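Local coordinates for membrane-bound lytic murein transglycosylase (Agrobacterium tumefaciens, PDB 2PNW), which probably cleaves the glycan strands of peptidoglycan as a lytic transglycosylase of the MltA family, at residues A[99-111]-A[183-197]. Numbering follows the deposited sequence.
Sequences TAFYEPELEVSAT and LFFVHVQGAARLVFP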
loop_
_atom_site.group_PDB
_atom_site.type_symbol
_atom_site.label_atom_id
_atom_site.label_comp_id
_atom_site.label_asym_id
_atom_site.label_seq_id
_atom_site.Cartn_x
_atom_site.Cartn_y
_atom_site.Cartn_z
ATOM N N THR A 99 8.159 6.856 -1.869
ATOM C CA THR A 99 7.755 6.542 -3.213
ATOM C C THR A 99 6.243 6.764 -3.268
ATOM O O THR A 99 5.658 7.350 -2.324
ATOM C CB THR A 99 8.191 5.121 -3.613
ATOM O OG1 THR A 99 7.736 4.179 -2.631
ATOM C CG2 THR A 99 9.736 5.032 -3.693
ATOM N N ALA A 100 5.601 6.350 -4.356
ATOM C CA ALA A 100 4.144 6.545 -4.450
ATOM C C ALA A 100 3.468 5.357 -5.099
ATOM O O ALA A 100 4.117 4.582 -5.819
ATOM C CB ALA A 100 3.798 7.841 -5.186
ATOM N N PHE A 101 2.166 5.219 -4.850
ATOM C CA PHE A 101 1.370 4.161 -5.459
ATOM C C PHE A 101 -0.015 4.705 -5.785
ATOM O O PHE A 101 -0.351 5.830 -5.390
ATOM C CB PHE A 101 1.332 2.893 -4.567
ATOM C CG PHE A 101 0.423 2.992 -3.351
ATOM C CD1 PHE A 101 -0.709 2.181 -3.256
ATOM C CD2 PHE A 101 0.745 3.806 -2.280
ATOM C CE1 PHE A 101 -1.541 2.225 -2.096
ATOM C CE2 PHE A 101 -0.065 3.847 -1.122
ATOM C CZ PHE A 101 -1.211 3.070 -1.051
ATOM N N TYR A 102 -0.808 3.942 -6.528
ATOM C CA TYR A 102 -2.097 4.460 -7.005
ATOM C C TYR A 102 -2.984 3.271 -7.276
ATOM O O TYR A 102 -2.517 2.138 -7.156
ATOM C CB TYR A 102 -1.921 5.339 -8.261
ATOM C CG TYR A 102 -1.587 4.594 -9.535
ATOM C CD1 TYR A 102 -2.495 4.556 -10.604
ATOM C CD2 TYR A 102 -0.364 3.921 -9.674
ATOM C CE1 TYR A 102 -2.179 3.863 -11.798
ATOM C CE2 TYR A 102 -0.057 3.223 -10.844
ATOM C CZ TYR A 102 -0.949 3.209 -11.888
ATOM O OH TYR A 102 -0.623 2.527 -13.045
ATOM N N GLU A 103 -4.265 3.520 -7.552
ATOM C CA GLU A 103 -5.207 2.469 -7.938
ATOM C C GLU A 103 -5.358 2.562 -9.456
ATOM O O GLU A 103 -6.001 3.525 -9.932
ATOM C CB GLU A 103 -6.581 2.742 -7.317
ATOM C CG GLU A 103 -7.593 1.601 -7.491
ATOM C CD GLU A 103 -9.013 1.946 -6.962
ATOM O OE1 GLU A 103 -9.387 3.146 -6.884
ATOM O OE2 GLU A 103 -9.782 0.995 -6.695
ATOM N N PRO A 104 -4.781 1.602 -10.223
ATOM C CA PRO A 104 -4.968 1.719 -11.662
ATOM C C PRO A 104 -6.366 1.377 -12.141
ATOM O O PRO A 104 -7.104 0.601 -11.509
ATOM C CB PRO A 104 -3.961 0.694 -12.255
ATOM C CG PRO A 104 -3.030 0.316 -11.104
ATOM C CD PRO A 104 -3.909 0.460 -9.880
ATOM N N GLU A 105 -6.723 1.949 -13.278
ATOM C CA GLU A 105 -7.869 1.497 -14.008
ATOM C C GLU A 105 -7.364 0.436 -15.000
ATOM O O GLU A 105 -6.395 0.681 -15.731
ATOM C CB GLU A 105 -8.488 2.704 -14.718
ATOM C CG GLU A 105 -9.770 2.408 -15.383
ATOM C CD GLU A 105 -10.447 3.680 -15.878
ATOM O OE1 GLU A 105 -10.996 4.429 -15.039
ATOM O OE2 GLU A 105 -10.426 3.910 -17.102
ATOM N N LEU A 106 -7.996 -0.731 -15.016
ATOM C CA LEU A 106 -7.587 -1.819 -15.887
ATOM C C LEU A 106 -8.743 -2.273 -16.762
ATOM O O LEU A 106 -9.791 -2.675 -16.248
ATOM C CB LEU A 106 -7.085 -2.996 -15.045
ATOM C CG LEU A 106 -6.516 -4.228 -15.769
ATOM C CD1 LEU A 106 -5.212 -3.895 -16.512
ATOM C CD2 LEU A 106 -6.288 -5.384 -14.806
ATOM N N GLU A 107 -8.559 -2.211 -18.088
ATOM C CA GLU A 107 -9.533 -2.756 -19.024
ATOM C C GLU A 107 -9.604 -4.266 -18.928
ATOM O O GLU A 107 -8.562 -4.958 -18.970
ATOM C CB GLU A 107 -9.182 -2.362 -20.477
ATOM C CG GLU A 107 -9.331 -0.859 -20.726
ATOM C CD GLU A 107 -8.958 -0.456 -22.157
ATOM O OE1 GLU A 107 -8.598 -1.338 -22.990
ATOM O OE2 GLU A 107 -9.020 0.761 -22.438
ATOM N N VAL A 108 -10.834 -4.777 -18.845
ATOM C CA VAL A 108 -11.083 -6.213 -18.762
ATOM C C VAL A 108 -12.298 -6.636 -19.564
ATOM O O VAL A 108 -13.036 -5.777 -20.070
ATOM C CB VAL A 108 -11.272 -6.675 -17.279
ATOM C CG1 VAL A 108 -10.018 -6.332 -16.459
ATOM C CG2 VAL A 108 -12.520 -6.017 -16.652
ATOM N N SER A 109 -12.475 -7.950 -19.680
ATOM C CA SER A 109 -13.656 -8.549 -20.229
ATOM C C SER A 109 -14.150 -9.679 -19.329
ATOM O O SER A 109 -13.372 -10.351 -18.619
ATOM C CB SER A 109 -13.386 -9.097 -21.636
ATOM O OG SER A 109 -14.544 -9.745 -22.144
ATOM N N ALA A 110 -15.456 -9.901 -19.365
ATOM C CA ALA A 110 -16.057 -11.016 -18.629
ATOM C C ALA A 110 -15.857 -12.337 -19.384
ATOM O O ALA A 110 -16.046 -13.408 -18.825
ATOM C CB ALA A 110 -17.562 -10.749 -18.396
ATOM N N THR A 111 -15.469 -12.233 -20.651
ATOM C CA THR A 111 -15.322 -13.404 -21.508
ATOM C C THR A 111 -13.919 -13.479 -22.113
ATOM O O THR A 111 -13.422 -12.517 -22.712
ATOM C CB THR A 111 -16.362 -13.417 -22.655
ATOM O OG1 THR A 111 -16.210 -12.232 -23.442
ATOM C CG2 THR A 111 -17.790 -13.489 -22.110
ATOM N N LEU A 183 -1.646 -5.694 -15.887
ATOM C CA LEU A 183 -2.091 -6.547 -14.778
ATOM C C LEU A 183 -0.985 -6.760 -13.734
ATOM O O LEU A 183 -1.240 -6.754 -12.518
ATOM C CB LEU A 183 -2.610 -7.879 -15.307
ATOM C CG LEU A 183 -3.020 -8.893 -14.236
ATOM C CD1 LEU A 183 -4.106 -8.330 -13.292
ATOM C CD2 LEU A 183 -3.498 -10.140 -14.951
ATOM N N PHE A 184 0.252 -6.993 -14.194
ATOM C CA PHE A 184 1.385 -7.053 -13.260
ATOM C C PHE A 184 1.453 -5.841 -12.341
ATOM O O PHE A 184 1.609 -5.976 -11.108
ATOM C CB PHE A 184 2.736 -7.263 -14.017
ATOM C CG PHE A 184 3.914 -7.499 -13.087
ATOM C CD1 PHE A 184 4.254 -8.792 -12.695
ATOM C CD2 PHE A 184 4.644 -6.428 -12.581
ATOM C CE1 PHE A 184 5.361 -9.027 -11.857
ATOM C CE2 PHE A 184 5.748 -6.649 -11.720
ATOM C CZ PHE A 184 6.087 -7.969 -11.354
ATOM N N PHE A 185 1.356 -4.640 -12.910
ATOM C CA PHE A 185 1.394 -3.440 -12.078
ATOM C C PHE A 185 0.202 -3.303 -11.112
ATOM O O PHE A 185 0.348 -2.730 -10.046
ATOM C CB PHE A 185 1.547 -2.197 -12.938
ATOM C CG PHE A 185 2.984 -1.897 -13.281
ATOM C CD1 PHE A 185 3.725 -1.017 -12.494
ATOM C CD2 PHE A 185 3.600 -2.519 -14.365
ATOM C CE1 PHE A 185 5.066 -0.740 -12.792
ATOM C CE2 PHE A 185 4.940 -2.251 -14.679
ATOM C CZ PHE A 185 5.670 -1.353 -13.912
ATOM N N VAL A 186 -0.949 -3.829 -11.501
ATOM C CA VAL A 186 -2.086 -3.976 -10.555
ATOM C C VAL A 186 -1.721 -4.896 -9.360
ATOM O O VAL A 186 -2.017 -4.578 -8.212
ATOM C CB VAL A 186 -3.346 -4.464 -11.308
ATOM C CG1 VAL A 186 -4.436 -4.970 -10.331
ATOM C CG2 VAL A 186 -3.856 -3.320 -12.217
ATOM N N HIS A 187 -1.059 -6.022 -9.611
ATOM C CA HIS A 187 -0.539 -6.839 -8.499
ATOM C C HIS A 187 0.362 -6.012 -7.592
ATOM O O HIS A 187 0.267 -6.121 -6.374
ATOM C CB HIS A 187 0.254 -8.054 -9.016
ATOM C CG HIS A 187 -0.605 -9.167 -9.558
ATOM N ND1 HIS A 187 -0.443 -10.479 -9.164
ATOM C CD2 HIS A 187 -1.644 -9.163 -10.436
ATOM C CE1 HIS A 187 -1.330 -11.238 -9.788
ATOM N NE2 HIS A 187 -2.064 -10.466 -10.571
ATOM N N VAL A 188 1.236 -5.186 -8.180
ATOM C CA VAL A 188 2.169 -4.376 -7.393
ATOM C C VAL A 188 1.432 -3.332 -6.553
ATOM O O VAL A 188 1.754 -3.139 -5.358
ATOM C CB VAL A 188 3.227 -3.690 -8.311
ATOM C CG1 VAL A 188 4.179 -2.805 -7.509
ATOM C CG2 VAL A 188 4.029 -4.758 -9.063
ATOM N N GLN A 189 0.452 -2.652 -7.154
ATOM C CA GLN A 189 -0.303 -1.621 -6.409
ATOM C C GLN A 189 -1.202 -2.264 -5.331
ATOM O O GLN A 189 -1.399 -1.676 -4.243
ATOM C CB GLN A 189 -1.172 -0.759 -7.336
ATOM C CG GLN A 189 -0.453 -0.046 -8.507
ATOM C CD GLN A 189 0.912 0.479 -8.160
ATOM O OE1 GLN A 189 1.051 1.439 -7.414
ATOM N NE2 GLN A 189 1.946 -0.152 -8.716
ATOM N N GLY A 190 -1.788 -3.418 -5.661
ATOM C CA GLY A 190 -2.641 -4.164 -4.710
ATOM C C GLY A 190 -4.133 -3.871 -4.854
ATOM O O GLY A 190 -4.914 -4.368 -4.068
ATOM N N ALA A 191 -4.529 -3.084 -5.864
ATOM C CA ALA A 191 -5.947 -2.785 -6.094
ATOM C C ALA A 191 -6.129 -2.271 -7.508
ATOM O O ALA A 191 -5.153 -1.835 -8.139
ATOM C CB ALA A 191 -6.425 -1.729 -5.098
ATOM N N ALA A 192 -7.367 -2.286 -8.002
ATOM C CA ALA A 192 -7.626 -1.690 -9.311
ATOM C C ALA A 192 -9.090 -1.399 -9.461
ATOM O O ALA A 192 -9.919 -2.024 -8.793
ATOM C CB ALA A 192 -7.205 -2.663 -10.417
ATOM N N ARG A 193 -9.395 -0.478 -10.373
ATOM C CA ARG A 193 -10.757 -0.325 -10.888
ATOM C C ARG A 193 -10.848 -1.035 -12.235
ATOM O O ARG A 193 -10.203 -0.622 -13.182
ATOM C CB ARG A 193 -11.087 1.162 -11.040
ATOM C CG ARG A 193 -10.998 1.902 -9.726
ATOM C CD ARG A 193 -11.914 3.110 -9.611
ATOM N NE ARG A 193 -12.249 3.715 -10.905
ATOM C CZ ARG A 193 -13.429 4.270 -11.166
ATOM N NH1 ARG A 193 -14.375 4.276 -10.228
ATOM N NH2 ARG A 193 -13.672 4.807 -12.358
ATOM N N LEU A 194 -11.623 -2.115 -12.308
ATOM C CA LEU A 194 -11.768 -2.873 -13.547
ATOM C C LEU A 194 -12.881 -2.240 -14.394
ATOM O O LEU A 194 -13.991 -1.999 -13.877
ATOM C CB LEU A 194 -12.111 -4.338 -13.242
ATOM C CG LEU A 194 -11.202 -5.121 -12.281
ATOM C CD1 LEU A 194 -11.653 -6.572 -12.254
ATOM C CD2 LEU A 194 -9.724 -5.002 -12.766
ATOM N N VAL A 195 -12.591 -1.950 -15.662
ATOM C CA VAL A 195 -13.588 -1.340 -16.557
ATOM C C VAL A 195 -13.876 -2.309 -17.695
ATOM O O VAL A 195 -12.958 -2.732 -18.423
ATOM C CB VAL A 195 -13.104 0.004 -17.147
ATOM C CG1 VAL A 195 -14.276 0.740 -17.844
ATOM C CG2 VAL A 195 -12.547 0.886 -16.067
ATOM N N PHE A 196 -15.152 -2.673 -17.841
ATOM C CA PHE A 196 -15.558 -3.678 -18.822
ATOM C C PHE A 196 -16.001 -2.968 -20.128
ATOM O O PHE A 196 -16.217 -1.760 -20.121
ATOM C CB PHE A 196 -16.709 -4.502 -18.252
ATOM C CG PHE A 196 -16.306 -5.444 -17.144
ATOM C CD1 PHE A 196 -16.187 -6.811 -17.394
ATOM C CD2 PHE A 196 -16.074 -4.974 -15.860
ATOM C CE1 PHE A 196 -15.825 -7.703 -16.369
ATOM C CE2 PHE A 196 -15.705 -5.855 -14.819
ATOM C CZ PHE A 196 -15.596 -7.223 -15.081
ATOM N N PRO A 197 -16.146 -3.715 -21.235
ATOM C CA PRO A 197 -16.466 -3.104 -22.533
ATOM C C PRO A 197 -17.855 -2.456 -22.580
ATOM O O PRO A 197 -18.102 -1.587 -23.416
ATOM C CB PRO A 197 -16.373 -4.288 -23.507
ATOM C CG PRO A 197 -15.519 -5.291 -22.808
ATOM C CD PRO A 197 -15.994 -5.167 -21.375
#
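Leu-106 packs against Leu-194 and Leu-183 where strand 105-109 runs parallel to strand 191-195, the latter reached from helix 180-189 through Gly-190, whose positive phi ends the helix. Leu-106 faces the helix side of the sheet; with CG anti to the backbone N (chi1 -176°) its CD2 is laid between Leu-183 and Leu-194. Leu-106 CD2 lies 4.0 Å from Leu-183 CD1 and packs beside Leu-194 CD2, the two leucines pointing the same way, while Val-186 CG2 comes in from the helix; Ile-120 and Ala-177 close round the same leucine. Four backbone bonds, the first from the linking Pro-104, form a ladder: Arg-193 N to Pro-104 O, Leu-106 N to Arg-193 O, Val-195 N to Leu-106 O and Val-108 N to Val-195 O. Further on, Val-108 sets CG2 over the centre of one face of the Phe-196 ring, 3.5 Å from the centroid, a CH-pi contact almost on the ring normal. Val-108 CG1 meets Leu-194 CD2 at 3.9 Å.

At the other end, the bent chain of Gln-189 (chi2 -38°) swings its amide against strand 99-103. Gln-189 OE1 accepts Tyr-102 N at 3.2 Å, the Tyr-102 N lying 16° out of the amide's carbonyl plane, and NE2 turns back to Phe-185 O in a weak bond. The Gln-189 methylenes lie against Tyr-102 O and the Pro-104 ring. On the face opposite Leu-106, Glu-105 CG presses on Val-195 CG2 at 3.2 Å, and Glu-105 OE1 makes a long salt bridge to Arg-193 NH2 at the guanidinium edge. Glu-103 crosses the Arg-193 methylenes but gives its carboxylate to Arg-203 and Ser-341. Within the MltA-specific insert, leucine and valine packing thus buries the helix side, Glu-105, Glu-107 and Arg-193 share the other with Val-195, and the long bridge probably adds little hold compared with the ladder.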